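Local coordinates for dihydropteroate synthase (Anaplasma phagocytophilum, PDB 6UCZ), which probably catalyses the joining of a dihydropterin diphosphate to p-aminobenzoate to give dihydropteroate, and is seen here holding a pterin monophosphate, at residues I113-A118 and P141-I146; N133-L138 and I155-F160; P206-G211 and V234-S239. All blocks are in the same frame, centred on the assembly; numbering follows the deposited sequence.

In the fold
All three contacts sit around the barrel of parallel strands and reach PMM. Contact 1 sets the end of strand 110-115 and the start of helix 118-127 against helix 143-148; contact 2 pairs strands 131-134 and 153-157. They touch because strands 110-115 and 131-134 are neighbours. Contact 3 lies about 10 Å from contact 2, centre to centre, where strands 202-205 and 235-236 meet. Contacts 2 and 3 are buried; contact 1 is only partly so. Contact 1 is apolar packing of one helix start and the turn before it on another helix. Contact 2 is strand pairing with direct bonds to the pterin. Contact 3 combines apolar packing with a water that reaches the ligand.

Contact 1 (I113-A118 and P141-I146); sequences IDTRNA and PDMPAI. With PMM (pterin-6-yl-methyl-monophosphate), chain C.
A118 and M143 bring the two backbones closest, with CA atoms 4.7 Å apart, where the start of helix 118-127 passes helix 143-148. No hydrogen bond crosses; the contact is van der Waals packing. The CB of A118 points at the other segment and makes the largest share of the contact. A118 CB lies 3.7 Å from the CB of D142 and equally close to the backbone N of M143. I146, one turn further along, adds its CG1, which is 3.9 Å from the CB of A118 and also touches the carbonyl O of A118. M143 works differently. Its CG is anti to the backbone N (chi1 -165°), and the chain then bends twice, at chi2 and chi3. The bends bring the methyl M143 CE alongside the turn before A118, 3.7 Å from the backbone C of N117 and close to the carbonyl O of R116.

The segment 113-118 is the C-terminal end of a barrel strand and the turn that follows it, in the (beta/alpha)8 fold of dihydropteroate synthases. The turn is an ST turn: the N of N117 donates to OG1 of T115 at 2.9 Å, nearly straight at 168°. E89 holds both side chains of this turn, at T115 OG1 and N117 ND2. The carboxylate of D140 ties the two segments together, taking the N of A118 on OD2 and the N of D142 on OD1. On the strand itself, D114 faces the ligand rather than the helix. Its CG is anti to the backbone N (chi1 -176°), and D114 OD2 comes within 2.9 Å of PMM N8. The same OD2 forms a salt bridge with R274, while OD1 accepts from Q135 NE2.

Contact 2 (N133-L138 and I155-F160); sequences NDQGGL and IIMHHF. With PMM (pterin-6-yl-methyl-monophosphate), chain C.
N133 with I155 and D134 with I156 pair as parallel strands, buried at the C-terminal ends of two neighbouring strands of the (beta/alpha)8 barrel, at the pterin site. The strands 131-134 and 153-157 belong to one beta-alpha-beta unit, with helix 143-148 between them. D134 N donates to I155 O at 2.7 Å. The return bond, M157 N to D134 O, is weak.

N133, Q135, I155 and M157 line the pterin pocket. The amide of N133 grips PMM twice. N133 OD1 accepts from PMM N2 at 2.8 Å, almost straight at 176°, and ND2 donates to N1. CG2 of I155 packs beside OD1 of N133 and near N2. Q135 NE2 is held by D114. M157 lies alongside Q135, its methyl CE 3.6 Å from Q135 CG. M157 SD sits over the pterin face, 3.5 Å from PMM N3.

At the end of strand 131-134, D134 to G137 form a type I turn. The carboxylate of D134 turns back to the chain, and D134 OD2 takes the N of L138 at 2.6 Å. L138 CD2 then meets I156 CG2 obliquely. Past M157, the CG of H159 stands between its backbone N and carbonyl carbon (chi1 60°), which turns the ring toward the loop. H159 NE2 donates to G136 O at 2.8 Å, with the acceptor in the ring plane but the donor well above the carbonyl plane.

Contact 3 (P206-G211 and V234-S239); sequences PGLGFG and VCVGHS. With PMM (pterin-6-yl-methyl-monophosphate), chain C.
The loop 206-211 and segment 234-239 line one side of the pterin pocket, where strands 202-205 and 235-236 lie side by side in the (beta/alpha)8 barrel. No hydrogen bond crosses directly, but a water does the joining. The water accepts from L208 N at 3.0 Å and from G237 N at 2.9 Å, and it is hydrogen-bonded to PMM O4 at 2.7 Å. One bridge thus ties both segments to the ligand's carbonyl oxygen. K241 adds a second link, bonding to L208 O and G237 O.

L208 carries the apolar part. Its CG is anti to the carbonyl carbon (chi1 -58°), and L208 CD1 lies 3.7 Å from V236 CG1. The side chains meet at a slant. CD1 also touches H238 CB, but there the two chains lie alongside. P206 CD rests 3.4 Å from C235 O. The imidazole of H238 leads away from the loop, to S262.

A type II turn runs from G207 to F210, closed by F210 N to G207 O. It delivers F210, whose ring meets the pterin edge-on, F210 CE2 being 3.5 Å from PMM N5.

Helix 214-222 covers P206 and L208 through I220, helix 224-228 packs on P206 and V236, and helix 255-267 backs V236 and H238. Strand 235-236 meets strand 202-205 through backbone bonding of C235 with L204.

Contact 1 (I113-A118 and P141-I146)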
loop_
_atom_site.group_PDB
_atom_site.type_symbol
_atom_site.label_atom_id
_atom_site.label_comp_id
_atom_site.label_asym_id
_atom_site.label_seq_id
_atom_site.Cartn_x
_atom_site.Cartn_y
_atom_site.Cartn_z
ATOM N N ILE A 113 5.911 5.001 4.948
ATOM C CA ILE A 113 6.119 4.078 6.062
ATOM C C ILE A 113 4.924 3.140 6.141
ATOM O O ILE A 113 3.787 3.577 6.361
ATOM C CB ILE A 113 6.368 4.818 7.395
ATOM C CG1 ILE A 113 6.516 3.819 8.555
ATOM C CG2 ILE A 113 5.278 5.842 7.719
ATOM C CD1 ILE A 113 7.662 2.852 8.394
ATOM N N ASP A 114 5.169 1.851 5.917
ATOM C CA ASP A 114 4.109 0.845 5.935
ATOM C C ASP A 114 4.045 0.317 7.361
ATOM O O ASP A 114 4.887 -0.480 7.776
ATOM C CB ASP A 114 4.386 -0.263 4.922
ATOM C CG ASP A 114 3.270 -1.292 4.840
ATOM O OD1 ASP A 114 2.360 -1.322 5.707
ATOM O OD2 ASP A 114 3.295 -2.078 3.870
ATOM N N THR A 115 3.066 0.797 8.127
ATOM C CA THR A 115 2.949 0.402 9.522
ATOM C C THR A 115 1.491 0.499 9.935
ATOM O O THR A 115 0.719 1.280 9.373
ATOM C CB THR A 115 3.816 1.276 10.439
ATOM O OG1 THR A 115 3.676 0.845 11.793
ATOM C CG2 THR A 115 3.392 2.738 10.352
ATOM N N ARG A 116 1.122 -0.305 10.921
ATOM C CA ARG A 116 -0.154 -0.148 11.596
ATOM C C ARG A 116 -0.040 0.622 12.913
ATOM O O ARG A 116 -1.068 0.885 13.540
ATOM C CB ARG A 116 -0.783 -1.522 11.845
ATOM C CG ARG A 116 -0.183 -2.275 13.018
ATOM C CD ARG A 116 -0.770 -3.658 13.103
ATOM N NE ARG A 116 -0.253 -4.485 12.018
ATOM C CZ ARG A 116 -0.307 -5.812 11.988
ATOM N NH1 ARG A 116 -0.847 -6.482 12.999
ATOM N NH2 ARG A 116 0.191 -6.466 10.944
ATOM N N ASN A 117 1.169 1.011 13.329
ATOM C CA ASN A 117 1.423 1.601 14.652
ATOM C C ASN A 117 1.660 3.103 14.542
ATOM O O ASN A 117 2.580 3.538 13.839
ATOM C CB ASN A 117 2.635 0.948 15.316
ATOM C CG ASN A 117 2.431 -0.525 15.592
ATOM O OD1 ASN A 117 1.411 -0.917 16.139
ATOM N ND2 ASN A 117 3.403 -1.348 15.218
ATOM N N ALA A 118 0.871 3.888 15.284
ATOM C CA ALA A 118 0.990 5.343 15.207
ATOM C C ALA A 118 2.372 5.828 15.643
ATOM O O ALA A 118 2.915 6.770 15.057
ATOM C CB ALA A 118 -0.097 6.006 16.058
ATOM N N PRO A 141 -5.818 3.788 17.320
ATOM C CA PRO A 141 -6.666 4.987 17.463
ATOM C C PRO A 141 -5.891 6.297 17.510
ATOM O O PRO A 141 -6.512 7.361 17.394
ATOM C CB PRO A 141 -7.415 4.741 18.781
ATOM C CG PRO A 141 -7.244 3.288 19.070
ATOM C CD PRO A 141 -5.936 2.885 18.472
ATOM N N ASP A 142 -4.574 6.259 17.708
ATOM C CA ASP A 142 -3.748 7.458 17.677
ATOM C C ASP A 142 -3.282 7.814 16.277
ATOM O O ASP A 142 -2.632 8.853 16.103
ATOM C CB ASP A 142 -2.519 7.303 18.578
ATOM C CG ASP A 142 -2.872 7.309 20.045
ATOM O OD1 ASP A 142 -3.850 7.999 20.423
ATOM O OD2 ASP A 142 -2.177 6.618 20.819
ATOM N N MET A 143 -3.549 6.964 15.284
ATOM C CA MET A 143 -3.076 7.274 13.940
ATOM C C MET A 143 -3.628 8.600 13.420
ATOM O O MET A 143 -2.841 9.373 12.848
ATOM C CB MET A 143 -3.394 6.119 12.974
ATOM C CG MET A 143 -2.626 6.214 11.655
ATOM S SD MET A 143 -0.835 6.052 11.853
ATOM C CE MET A 143 -0.556 4.281 11.783
ATOM N N PRO A 144 -4.917 8.939 13.588
ATOM C CA PRO A 144 -5.391 10.235 13.061
ATOM C C PRO A 144 -4.668 11.444 13.637
ATOM O O PRO A 144 -4.374 12.394 12.900
ATOM C CB PRO A 144 -6.879 10.231 13.431
ATOM C CG PRO A 144 -7.236 8.776 13.474
ATOM C CD PRO A 144 -6.038 8.115 14.078
ATOM N N ALA A 145 -4.370 11.438 14.935
ATOM C CA ALA A 145 -3.664 12.567 15.528
ATOM C C ALA A 145 -2.272 12.713 14.926
ATOM O O ALA A 145 -1.824 13.830 14.647
ATOM C CB ALA A 145 -3.587 12.399 17.050
ATOM N N ILE A 146 -1.589 11.590 14.686
ATOM C CA ILE A 146 -0.257 11.628 14.082
ATOM C C ILE A 146 -0.318 12.187 12.663
ATOM O O ILE A 146 0.490 13.038 12.279
ATOM C CB ILE A 146 0.382 10.227 14.096
ATOM C CG1 ILE A 146 0.745 9.821 15.520
ATOM C CG2 ILE A 146 1.627 10.205 13.222
ATOM C CD1 ILE A 146 1.400 10.927 16.292
HETATM N N5 PMM C . -0.221 -5.333 1.125
HETATM C C6 PMM C . 0.728 -5.720 1.984
HETATM C C7 PMM C . 1.333 -4.813 2.834
HETATM N N8 PMM C . 1.027 -3.511 2.886
HETATM N N1 PMM C . -0.222 -1.788 2.065
HETATM C C2 PMM C . -1.166 -1.341 1.245
HETATM N N2 PMM C . -1.513 -0.050 1.272
HETATM N N3 PMM C . -1.831 -2.148 0.362
HETATM C C4 PMM C . -1.627 -3.501 0.218
HETATM O O4 PMM C . -2.286 -4.165 -0.581
HETATM C C4A PMM C . -0.583 -4.041 1.116
HETATM C C8A PMM C . 0.077 -3.134 2.022
HETATM C C9 PMM C . 1.041 -7.195 2.000
HETATM O O10 PMM C . 1.741 -7.545 0.788
HETATM P PA PMM C . 3.314 -7.924 0.774
HETATM O O1P PMM C . 3.566 -8.435 -0.655
HETATM O O2P PMM C . 3.510 -9.108 1.711
HETATM O O3P PMM C . 4.136 -6.733 1.139
#

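Contact 2 (N133-L138 and I155-F160)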
loop_
_atom_site.group_PDB
_atom_site.type_symbol
_atom_site.label_atom_id
_atom_site.label_comp_id
_atom_site.label_asym_id
_atom_site.label_seq_id
_atom_site.Cartn_x
_atom_site.Cartn_y
_atom_site.Cartn_z
ATOM N N ASN A 133 1.629 4.795 5.143
ATOM C CA ASN A 133 0.856 3.727 4.516
ATOM C C ASN A 133 0.240 2.943 5.672
ATOM O O ASN A 133 0.799 1.957 6.148
ATOM C CB ASN A 133 1.730 2.871 3.609
ATOM C CG ASN A 133 0.997 1.669 3.068
ATOM O OD1 ASN A 133 -0.238 1.598 3.117
ATOM N ND2 ASN A 133 1.754 0.696 2.585
ATOM N N ASP A 134 -0.917 3.411 6.144
ATOM C CA ASP A 134 -1.542 2.846 7.345
ATOM C C ASP A 134 -2.265 1.578 6.946
ATOM O O ASP A 134 -3.480 1.570 6.719
ATOM C CB ASP A 134 -2.499 3.833 8.001
ATOM C CG ASP A 134 -3.195 3.244 9.234
ATOM O OD1 ASP A 134 -2.758 2.185 9.738
ATOM O OD2 ASP A 134 -4.184 3.847 9.696
ATOM N N GLN A 135 -1.512 0.474 6.938
ATOM C CA GLN A 135 -2.082 -0.818 6.581
ATOM C C GLN A 135 -3.130 -1.277 7.594
ATOM O O GLN A 135 -3.954 -2.137 7.276
ATOM C CB GLN A 135 -0.944 -1.831 6.506
ATOM C CG GLN A 135 -1.324 -3.199 6.027
ATOM C CD GLN A 135 -0.231 -4.213 6.283
ATOM O OE1 GLN A 135 -0.508 -5.408 6.414
ATOM N NE2 GLN A 135 1.022 -3.743 6.367
ATOM N N GLY A 136 -3.161 -0.669 8.780
ATOM C CA GLY A 136 -4.189 -0.989 9.743
ATOM C C GLY A 136 -5.467 -0.215 9.574
ATOM O O GLY A 136 -6.469 -0.556 10.212
ATOM N N GLY A 137 -5.466 0.816 8.726
ATOM C CA GLY A 137 -6.666 1.605 8.521
ATOM C C GLY A 137 -7.227 2.172 9.818
ATOM O O GLY A 137 -8.395 1.953 10.144
ATOM N N LEU A 138 -6.388 2.880 10.572
ATOM C CA LEU A 138 -6.755 3.462 11.863
ATOM C C LEU A 138 -7.081 2.382 12.895
ATOM O O LEU A 138 -7.909 2.578 13.783
ATOM C CB LEU A 138 -7.921 4.446 11.727
ATOM C CG LEU A 138 -7.846 5.433 10.563
ATOM C CD1 LEU A 138 -8.984 6.446 10.673
ATOM C CD2 LEU A 138 -6.480 6.118 10.487
ATOM N N ILE A 155 -2.336 6.641 3.418
ATOM C CA ILE A 155 -3.108 5.555 2.825
ATOM C C ILE A 155 -3.765 4.774 3.954
ATOM O O ILE A 155 -3.092 4.391 4.920
ATOM C CB ILE A 155 -2.217 4.621 1.992
ATOM C CG1 ILE A 155 -1.405 5.422 0.973
ATOM C CG2 ILE A 155 -3.074 3.544 1.280
ATOM C CD1 ILE A 155 -0.230 4.641 0.416
ATOM N N ILE A 156 -5.072 4.542 3.847
ATOM C CA ILE A 156 -5.794 3.643 4.746
ATOM C C ILE A 156 -6.253 2.440 3.932
ATOM O O ILE A 156 -6.867 2.600 2.867
ATOM C CB ILE A 156 -6.967 4.346 5.453
ATOM C CG1 ILE A 156 -7.845 5.106 4.451
ATOM C CG2 ILE A 156 -6.442 5.291 6.547
ATOM C CD1 ILE A 156 -9.109 5.714 5.094
ATOM N N MET A 157 -5.945 1.238 4.422
ATOM C CA MET A 157 -6.177 -0.010 3.697
ATOM C C MET A 157 -7.260 -0.840 4.381
ATOM O O MET A 157 -7.220 -1.022 5.603
ATOM C CB MET A 157 -4.893 -0.836 3.634
ATOM C CG MET A 157 -4.996 -2.020 2.673
ATOM S SD MET A 157 -3.754 -3.261 3.027
ATOM C CE MET A 157 -4.442 -4.001 4.530
ATOM N N HIS A 158 -8.204 -1.372 3.596
ATOM C CA HIS A 158 -9.256 -2.213 4.162
ATOM C C HIS A 158 -8.725 -3.594 4.541
ATOM O O HIS A 158 -7.954 -4.205 3.796
ATOM C CB HIS A 158 -10.410 -2.385 3.172
ATOM C CG HIS A 158 -11.523 -3.234 3.713
ATOM N ND1 HIS A 158 -11.492 -4.611 3.685
ATOM C CD2 HIS A 158 -12.666 -2.897 4.361
ATOM C CE1 HIS A 158 -12.581 -5.088 4.267
ATOM N NE2 HIS A 158 -13.314 -4.067 4.675
ATOM N N HIS A 159 -9.179 -4.109 5.688
ATOM C CA HIS A 159 -8.887 -5.481 6.094
ATOM C C HIS A 159 -9.985 -6.024 7.009
ATOM O O HIS A 159 -10.822 -5.278 7.521
ATOM C CB HIS A 159 -7.513 -5.565 6.769
ATOM C CG HIS A 159 -7.402 -4.717 7.998
ATOM N ND1 HIS A 159 -7.904 -5.111 9.219
ATOM C CD2 HIS A 159 -6.890 -3.478 8.181
ATOM C CE1 HIS A 159 -7.681 -4.162 10.113
ATOM N NE2 HIS A 159 -7.059 -3.162 9.511
ATOM N N PHE A 160 -10.019 -7.351 7.141
ATOM C CA PHE A 160 -10.874 -8.072 8.093
ATOM C C PHE A 160 -10.098 -8.476 9.341
ATOM O O PHE A 160 -10.247 -9.590 9.858
ATOM C CB PHE A 160 -11.474 -9.300 7.407
ATOM C CG PHE A 160 -12.448 -8.969 6.314
ATOM C CD1 PHE A 160 -13.742 -8.593 6.608
ATOM C CD2 PHE A 160 -12.024 -8.921 4.989
ATOM C CE1 PHE A 160 -14.631 -8.273 5.607
ATOM C CE2 PHE A 160 -12.904 -8.589 3.973
ATOM C CZ PHE A 160 -14.211 -8.263 4.275
HETATM N N5 PMM C . -0.221 -5.333 1.125
HETATM C C6 PMM C . 0.728 -5.720 1.984
HETATM C C7 PMM C . 1.333 -4.813 2.834
HETATM N N8 PMM C . 1.027 -3.511 2.886
HETATM N N1 PMM C . -0.222 -1.788 2.065
HETATM C C2 PMM C . -1.166 -1.341 1.245
HETATM N N2 PMM C . -1.513 -0.050 1.272
HETATM N N3 PMM C . -1.831 -2.148 0.362
HETATM C C4 PMM C . -1.627 -3.501 0.218
HETATM O O4 PMM C . -2.286 -4.165 -0.581
HETATM C C4A PMM C . -0.583 -4.041 1.116
HETATM C C8A PMM C . 0.077 -3.134 2.022
HETATM C C9 PMM C . 1.041 -7.195 2.000
HETATM O O10 PMM C . 1.741 -7.545 0.788
HETATM P PA PMM C . 3.314 -7.924 0.774
HETATM O O1P PMM C . 3.566 -8.435 -0.655
HETATM O O2P PMM C . 3.510 -9.108 1.711
HETATM O O3P PMM C . 4.136 -6.733 1.139
#

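Contact 3 (P206-G211 and V234-S239)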
loop_
_atom_site.group_PDB
_atom_site.type_symbol
_atom_site.label_atom_id
_atom_site.label_comp_id
_atom_site.label_asym_id
_atom_site.label_seq_id
_atom_site.Cartn_x
_atom_site.Cartn_y
_atom_site.Cartn_z
ATOM N N PRO A 206 -8.255 -0.810 -1.135
ATOM C CA PRO A 206 -9.202 -1.875 -0.752
ATOM C C PRO A 206 -8.569 -3.080 -0.076
ATOM O O PRO A 206 -9.311 -3.987 0.333
ATOM C CB PRO A 206 -9.822 -2.282 -2.093
ATOM C CG PRO A 206 -8.713 -2.020 -3.082
ATOM C CD PRO A 206 -8.058 -0.753 -2.598
ATOM N N GLY A 207 -7.244 -3.158 0.013
ATOM C CA GLY A 207 -6.616 -4.290 0.673
ATOM C C GLY A 207 -6.880 -5.627 -0.000
ATOM O O GLY A 207 -7.438 -6.549 0.610
ATOM N N LEU A 208 -6.466 -5.750 -1.259
ATOM C CA LEU A 208 -6.614 -7.011 -1.976
ATOM C C LEU A 208 -5.948 -8.138 -1.204
ATOM O O LEU A 208 -4.865 -7.970 -0.637
ATOM C CB LEU A 208 -6.006 -6.907 -3.393
ATOM C CG LEU A 208 -6.547 -5.821 -4.332
ATOM C CD1 LEU A 208 -6.047 -6.016 -5.804
ATOM C CD2 LEU A 208 -8.066 -5.859 -4.301
ATOM N N GLY A 209 -6.622 -9.284 -1.137
ATOM C CA GLY A 209 -6.093 -10.413 -0.404
ATOM C C GLY A 209 -6.338 -10.409 1.102
ATOM O O GLY A 209 -6.185 -11.458 1.732
ATOM N N PHE A 210 -6.631 -9.262 1.721
ATOM C CA PHE A 210 -6.805 -9.212 3.182
ATOM C C PHE A 210 -8.214 -9.683 3.533
ATOM O O PHE A 210 -9.190 -8.934 3.466
ATOM C CB PHE A 210 -6.512 -7.816 3.723
ATOM C CG PHE A 210 -5.041 -7.489 3.750
ATOM C CD1 PHE A 210 -4.287 -7.720 4.898
ATOM C CD2 PHE A 210 -4.403 -6.979 2.621
ATOM C CE1 PHE A 210 -2.924 -7.438 4.924
ATOM C CE2 PHE A 210 -3.039 -6.702 2.636
ATOM C CZ PHE A 210 -2.298 -6.926 3.790
ATOM N N GLY A 211 -8.327 -10.966 3.854
ATOM C CA GLY A 211 -9.625 -11.579 4.060
ATOM C C GLY A 211 -10.469 -11.678 2.812
ATOM O O GLY A 211 -11.690 -11.823 2.907
ATOM N N VAL A 234 -6.653 6.535 -5.093
ATOM C CA VAL A 234 -6.724 5.120 -4.759
ATOM C C VAL A 234 -5.343 4.495 -4.894
ATOM O O VAL A 234 -4.597 4.806 -5.828
ATOM C CB VAL A 234 -7.755 4.408 -5.661
ATOM C CG1 VAL A 234 -7.631 2.901 -5.549
ATOM C CG2 VAL A 234 -9.163 4.869 -5.288
ATOM N N CYS A 235 -5.001 3.633 -3.943
ATOM C CA CYS A 235 -3.820 2.786 -4.005
ATOM C C CYS A 235 -4.254 1.327 -4.116
ATOM O O CYS A 235 -5.170 0.888 -3.411
ATOM C CB CYS A 235 -2.944 2.973 -2.761
ATOM S SG CYS A 235 -1.498 1.898 -2.666
ATOM N N VAL A 236 -3.595 0.565 -4.987
ATOM C CA VAL A 236 -3.886 -0.860 -5.100
ATOM C C VAL A 236 -2.598 -1.652 -4.915
ATOM O O VAL A 236 -1.589 -1.373 -5.574
ATOM C CB VAL A 236 -4.546 -1.207 -6.448
ATOM C CG1 VAL A 236 -4.656 -2.726 -6.609
ATOM C CG2 VAL A 236 -5.907 -0.541 -6.535
ATOM N N GLY A 237 -2.645 -2.658 -4.037
ATOM C CA GLY A 237 -1.518 -3.549 -3.818
ATOM C C GLY A 237 -1.815 -4.971 -4.252
ATOM O O GLY A 237 -2.201 -5.828 -3.445
ATOM N N HIS A 238 -1.658 -5.224 -5.552
ATOM C CA HIS A 238 -1.946 -6.522 -6.149
ATOM C C HIS A 238 -0.704 -7.383 -6.325
ATOM O O HIS A 238 -0.833 -8.568 -6.642
ATOM C CB HIS A 238 -2.612 -6.324 -7.520
ATOM C CG HIS A 238 -1.762 -5.554 -8.492
ATOM N ND1 HIS A 238 -1.299 -4.280 -8.230
ATOM C CD2 HIS A 238 -1.292 -5.878 -9.720
ATOM C CE1 HIS A 238 -0.575 -3.855 -9.251
ATOM N NE2 HIS A 238 -0.560 -4.804 -10.173
ATOM N N SER A 239 0.483 -6.811 -6.124
ATOM C CA SER A 239 1.721 -7.418 -6.599
ATOM C C SER A 239 2.003 -8.756 -5.929
ATOM O O SER A 239 2.137 -8.827 -4.709
ATOM C CB SER A 239 2.878 -6.446 -6.376
ATOM O OG SER A 239 4.067 -6.976 -6.906
HETATM N N5 PMM C . -0.221 -5.333 1.125
HETATM C C6 PMM C . 0.728 -5.720 1.984
HETATM C C7 PMM C . 1.333 -4.813 2.834
HETATM N N8 PMM C . 1.027 -3.511 2.886
HETATM N N1 PMM C . -0.222 -1.788 2.065
HETATM C C2 PMM C . -1.166 -1.341 1.245
HETATM N N2 PMM C . -1.513 -0.050 1.272
HETATM N N3 PMM C . -1.831 -2.148 0.362
HETATM C C4 PMM C . -1.627 -3.501 0.218
HETATM O O4 PMM C . -2.286 -4.165 -0.581
HETATM C C4A PMM C . -0.583 -4.041 1.116
HETATM C C8A PMM C . 0.077 -3.134 2.022
HETATM C C9 PMM C . 1.041 -7.195 2.000
HETATM O O10 PMM C . 1.741 -7.545 0.788
HETATM P PA PMM C . 3.314 -7.924 0.774
HETATM O O1P PMM C . 3.566 -8.435 -0.655
HETATM O O2P PMM C . 3.510 -9.108 1.711
HETATM O O3P PMM C . 4.136 -6.733 1.139
HETATM O O HOH W 1 -4.510 -3.649 -2.060
#